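Local coordinates for RNA-binding protein Smaug (Drosophila melanogaster, PDB 1OXJ), which binds RNA through its SAM domain, which is joined to an all-helical PHAT domain in the same RNA-binding fragment, at residues T85-L90 / M143-R148; N67-V72 / L116-I121. All coordinates share one frame; numbering follows the deposited sequence.

Contact 1: residues T85-L90 / M143-R148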
# COMPACT_ATOMS: atom_id res chain seq x y z
N THR A 85 1.66 -14.64 -3.66
CA THR A 85 2.13 -13.58 -4.54
C THR A 85 1.36 -12.28 -4.31
O THR A 85 1.95 -11.21 -4.19
CB THR A 85 1.99 -13.96 -6.03
OG1 THR A 85 2.81 -15.11 -6.31
CG2 THR A 85 2.41 -12.79 -6.93
N ALA A 86 0.04 -12.39 -4.26
CA ALA A 86 -0.82 -11.23 -4.05
C ALA A 86 -0.48 -10.54 -2.73
O ALA A 86 -0.44 -9.31 -2.65
CB ALA A 86 -2.29 -11.65 -4.06
N VAL A 87 -0.22 -11.33 -1.69
CA VAL A 87 0.09 -10.73 -0.40
C VAL A 87 1.47 -10.07 -0.41
O VAL A 87 1.70 -9.07 0.28
CB VAL A 87 -0.02 -11.79 0.73
CG1 VAL A 87 0.46 -11.21 2.05
CG2 VAL A 87 -1.47 -12.24 0.87
N GLU A 88 2.38 -10.60 -1.23
CA GLU A 88 3.71 -10.02 -1.33
C GLU A 88 3.58 -8.64 -1.98
O GLU A 88 4.18 -7.66 -1.53
CB GLU A 88 4.62 -10.91 -2.17
CG GLU A 88 6.08 -10.47 -2.17
CD GLU A 88 6.95 -11.33 -3.07
OE1 GLU A 88 6.88 -12.58 -2.97
OE2 GLU A 88 7.72 -10.75 -3.87
N GLU A 89 2.78 -8.56 -3.04
CA GLU A 89 2.55 -7.28 -3.71
C GLU A 89 1.96 -6.28 -2.72
O GLU A 89 2.44 -5.15 -2.61
CB GLU A 89 1.57 -7.44 -4.89
CG GLU A 89 2.11 -8.25 -6.07
CD GLU A 89 3.16 -7.51 -6.86
OE1 GLU A 89 3.65 -8.06 -7.87
OE2 GLU A 89 3.52 -6.37 -6.49
N LEU A 90 0.92 -6.68 -2.00
CA LEU A 90 0.27 -5.79 -1.03
C LEU A 90 1.25 -5.26 0.00
O LEU A 90 1.16 -4.11 0.43
CB LEU A 90 -0.89 -6.49 -0.32
CG LEU A 90 -2.08 -6.89 -1.20
CD1 LEU A 90 -3.09 -7.65 -0.35
CD2 LEU A 90 -2.73 -5.65 -1.82
N MET A 143 -2.18 -10.95 7.94
CA MET A 143 -2.64 -10.39 9.21
C MET A 143 -1.88 -9.10 9.51
O MET A 143 -2.45 -8.14 10.00
CB MET A 143 -2.46 -11.42 10.33
CG MET A 143 -3.35 -12.66 10.17
SD MET A 143 -5.13 -12.34 10.33
CE MET A 143 -5.22 -12.09 12.11
N TRP A 144 -0.59 -9.08 9.18
CA TRP A 144 0.21 -7.87 9.38
C TRP A 144 -0.32 -6.76 8.47
O TRP A 144 -0.40 -5.59 8.85
CB TRP A 144 1.67 -8.15 9.05
CG TRP A 144 2.53 -6.94 9.08
CD1 TRP A 144 3.05 -6.32 10.19
CD2 TRP A 144 2.96 -6.18 7.95
NE1 TRP A 144 3.79 -5.22 9.81
CE2 TRP A 144 3.75 -5.11 8.44
CE3 TRP A 144 2.76 -6.29 6.57
CZ2 TRP A 144 4.33 -4.16 7.59
CZ3 TRP A 144 3.34 -5.35 5.73
CH2 TRP A 144 4.12 -4.30 6.24
N ILE A 145 -0.67 -7.12 7.24
CA ILE A 145 -1.21 -6.13 6.30
C ILE A 145 -2.50 -5.52 6.85
O ILE A 145 -2.67 -4.29 6.86
CB ILE A 145 -1.50 -6.78 4.92
CG1 ILE A 145 -0.18 -7.14 4.23
CG2 ILE A 145 -2.34 -5.82 4.06
CD1 ILE A 145 -0.37 -7.98 2.95
N LEU A 146 -3.42 -6.37 7.30
CA LEU A 146 -4.68 -5.87 7.84
C LEU A 146 -4.35 -4.96 9.01
O LEU A 146 -4.95 -3.91 9.20
CB LEU A 146 -5.56 -7.03 8.29
CG LEU A 146 -6.00 -7.98 7.17
CD1 LEU A 146 -6.80 -9.14 7.75
CD2 LEU A 146 -6.83 -7.22 6.16
N ASP A 147 -3.36 -5.39 9.79
CA ASP A 147 -2.89 -4.66 10.96
C ASP A 147 -2.48 -3.23 10.60
O ASP A 147 -2.94 -2.28 11.22
CB ASP A 147 -1.71 -5.43 11.56
CG ASP A 147 -1.55 -5.19 13.04
OD1 ASP A 147 -2.58 -5.09 13.75
OD2 ASP A 147 -0.40 -5.11 13.51
N ARG A 148 -1.64 -3.08 9.58
CA ARG A 148 -1.19 -1.76 9.15
C ARG A 148 -2.32 -0.98 8.48
O ARG A 148 -2.36 0.24 8.56
CB ARG A 148 -0.02 -1.89 8.16
CG ARG A 148 1.25 -2.51 8.74
CD ARG A 148 2.00 -1.54 9.64
NE ARG A 148 1.29 -1.26 10.89
CZ ARG A 148 1.19 -2.10 11.91
NH1 ARG A 148 1.77 -3.30 11.84
NH2 ARG A 148 0.52 -1.76 13.01
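Ile145 reaches across from helix 136-150 and lays its terminal methyl, CD1, against helix 83-91, where it meets Val87 and Leu90. The evidence is in the distances: Ile145 CD1 lies 3.5 Å from Val87 CG1, tighter than usual for two methyl carbons, and 3.6 Å from Leu90 CB. Ile145 CD1 also touches the carbonyl oxygen Val87 O at 3.5 Å, a van der Waals contact and not a hydrogen bond. One carbon of Ile145 thus bears on both residues, which stand three positions apart on the same helical face. Its torsions account for the reach: CG1 is anti to the carbonyl carbon (chi1 -70°), and the chain then runs on extended to CD1 (chi2 171°). On the other helix, Val87 points CG1 away from its backbone N, and its side chain crosses that of Ile145 obliquely. Leu90 meets Ile145 through CB, while its side chain also packs on Phe115 of helix 111-127. The nearest CA atoms, those of Leu90 and Ile145, are 7.5 Å apart, a close approach for two helices, and no hydrogen bond joins the segments.

Beside this buried centre, Arg148 folds back over Trp144. Arg148 CG sits 3.5 Å above one face of the Trp144 ring, offset toward the rim, and Trp144 NE1 lies in the guanidinium plane at its edge. Arg148 NH1 forms a salt bridge with Asp147 OD2, whose hydrogen bond is weak, bent to 128°, whereas Asp147 OD1 pairs with Lys166 of helix 159-170. All three residues that meet across the contact are buried. Apolar helix-to-helix packing of this kind, with branched side chains meeting and no polar link, is characteristic of the interior of an all-helical domain, here the PHAT domain.

Contact 2: residues N67-V72 / L116-I121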
# COMPACT_ATOMS: atom_id res chain seq x y z
N ASN A 67 -2.16 0.27 -11.31
CA ASN A 67 -2.01 -0.82 -12.29
C ASN A 67 -1.70 -2.13 -11.56
O ASN A 67 -2.25 -3.19 -11.89
CB ASN A 67 -0.89 -0.51 -13.29
CG ASN A 67 -1.20 0.70 -14.17
OD1 ASN A 67 -2.34 0.89 -14.60
ND2 ASN A 67 -0.18 1.51 -14.46
N ILE A 68 -0.80 -2.07 -10.58
CA ILE A 68 -0.44 -3.26 -9.83
C ILE A 68 -1.66 -3.85 -9.14
O ILE A 68 -1.93 -5.04 -9.25
CB ILE A 68 0.63 -2.94 -8.76
CG1 ILE A 68 1.97 -2.63 -9.44
CG2 ILE A 68 0.76 -4.12 -7.79
CD1 ILE A 68 2.98 -1.98 -8.52
N LEU A 69 -2.42 -3.01 -8.45
CA LEU A 69 -3.62 -3.49 -7.76
C LEU A 69 -4.63 -4.03 -8.76
O LEU A 69 -5.27 -5.06 -8.53
CB LEU A 69 -4.24 -2.36 -6.92
CG LEU A 69 -3.37 -1.95 -5.72
CD1 LEU A 69 -3.87 -0.62 -5.13
CD2 LEU A 69 -3.42 -3.07 -4.68
N ASN A 70 -4.78 -3.34 -9.89
CA ASN A 70 -5.71 -3.77 -10.92
C ASN A 70 -5.31 -5.17 -11.40
O ASN A 70 -6.15 -6.06 -11.53
CB ASN A 70 -5.67 -2.78 -12.10
CG ASN A 70 -6.60 -3.17 -13.22
OD1 ASN A 70 -7.82 -3.28 -13.03
ND2 ASN A 70 -6.03 -3.40 -14.40
N ARG A 71 -4.02 -5.34 -11.66
CA ARG A 71 -3.48 -6.61 -12.12
C ARG A 71 -3.72 -7.73 -11.11
O ARG A 71 -4.15 -8.83 -11.47
CB ARG A 71 -1.98 -6.48 -12.37
CG ARG A 71 -1.34 -7.73 -12.95
CD ARG A 71 -0.04 -8.05 -12.25
NE ARG A 71 0.87 -6.92 -12.21
CZ ARG A 71 2.03 -6.92 -11.55
NH1 ARG A 71 2.40 -8.00 -10.88
NH2 ARG A 71 2.80 -5.84 -11.55
N VAL A 72 -3.41 -7.47 -9.84
CA VAL A 72 -3.60 -8.47 -8.80
C VAL A 72 -5.07 -8.86 -8.71
O VAL A 72 -5.40 -10.03 -8.61
CB VAL A 72 -3.11 -7.95 -7.42
CG1 VAL A 72 -3.55 -8.89 -6.31
CG2 VAL A 72 -1.59 -7.83 -7.44
N LEU A 116 -8.41 -1.73 -0.92
CA LEU A 116 -9.44 -2.40 -0.13
C LEU A 116 -10.18 -3.45 -0.96
O LEU A 116 -10.61 -4.47 -0.43
CB LEU A 116 -10.42 -1.38 0.44
CG LEU A 116 -9.90 -0.50 1.58
CD1 LEU A 116 -10.98 0.47 1.98
CD2 LEU A 116 -9.49 -1.37 2.78
N LYS A 117 -10.31 -3.19 -2.26
CA LYS A 117 -10.99 -4.15 -3.14
C LYS A 117 -10.17 -5.44 -3.21
O LYS A 117 -10.72 -6.54 -3.13
CB LYS A 117 -11.14 -3.57 -4.56
CG LYS A 117 -12.43 -2.80 -4.81
CD LYS A 117 -12.56 -2.40 -6.28
CE LYS A 117 -13.92 -1.81 -6.60
NZ LYS A 117 -14.14 -0.50 -5.94
N VAL A 118 -8.86 -5.30 -3.36
CA VAL A 118 -7.97 -6.45 -3.44
C VAL A 118 -7.99 -7.21 -2.11
O VAL A 118 -7.97 -8.44 -2.10
CB VAL A 118 -6.53 -6.02 -3.77
CG1 VAL A 118 -5.57 -7.19 -3.54
CG2 VAL A 118 -6.45 -5.55 -5.22
N ILE A 119 -8.03 -6.48 -1.00
CA ILE A 119 -8.08 -7.13 0.31
C ILE A 119 -9.32 -8.02 0.38
O ILE A 119 -9.25 -9.14 0.89
CB ILE A 119 -8.12 -6.11 1.47
CG1 ILE A 119 -6.77 -5.40 1.60
CG2 ILE A 119 -8.46 -6.82 2.78
CD1 ILE A 119 -5.60 -6.33 1.97
N ASP A 120 -10.45 -7.54 -0.13
CA ASP A 120 -11.68 -8.33 -0.11
C ASP A 120 -11.53 -9.60 -0.93
O ASP A 120 -11.93 -10.69 -0.50
CB ASP A 120 -12.87 -7.52 -0.65
CG ASP A 120 -13.33 -6.44 0.31
OD1 ASP A 120 -13.13 -6.59 1.53
OD2 ASP A 120 -13.91 -5.43 -0.16
N ILE A 121 -10.96 -9.47 -2.13
CA ILE A 121 -10.76 -10.62 -3.01
C ILE A 121 -9.80 -11.61 -2.35
O ILE A 121 -10.06 -12.82 -2.36
CB ILE A 121 -10.18 -10.18 -4.36
CG1 ILE A 121 -11.17 -9.25 -5.06
CG2 ILE A 121 -9.88 -11.40 -5.22
CD1 ILE A 121 -10.67 -8.68 -6.36
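Helices 49-77 and 111-127 come closest in this contact where the CA atoms of Leu69 and Val118 stand 6.8 Å apart, with no hydrogen bond between the segments. Val118 carries its side of the contact by dividing its two methyls between two partners. With CG1 anti to the backbone N (chi1 168°), that methyl faces Val72, Val118 CG1 to Val72 CG1 at 3.8 Å, while Val118 CG2 turns to Leu69. There Val118 CG2 lies 4.0 Å from Leu69 CD2 and 3.5 Å from the carbonyl oxygen Leu69 O, so backbone as well as side chain forms the surface it meets. The side chains of Leu69 and Val72 each cross that of Val118 at about a right angle. This is buried helix-helix packing within the PHAT domain, and it lies on helix 49-77, a long helix that also spans the junction between the SAM and PHAT regions. Leu69 and Val72 are three positions apart, on the side of the helix turned to Val118. A polar link lies to one side, Asn70 OD1 accepting a hydrogen bond from Arg114 NH2; separately, Ile121 extends the packing onto Glu73 and Leu76.

From the N terminus the segments come in the order 67-72, 85-90, 116-121, 143-148, so the two contacts cross along the chain instead of nesting. Contact 2 closes a loop of 43 intervening residues that contains segment 85-90; contact 1 closes one of 52 that contains segment 116-121. Their centres are 11 Å apart, and they touch directly: Leu90 CD2 packs on Val118 CG1 at 3.7 Å, and Ala86 CB on Val72 CG1 at 3.8 Å. A long, weak ion pair joins Glu89 to Arg71. Helix 83-91 therefore meets helices 49-77, 111-127 and 136-150, and the two crossing closures tie all four helices together within the PHAT domain.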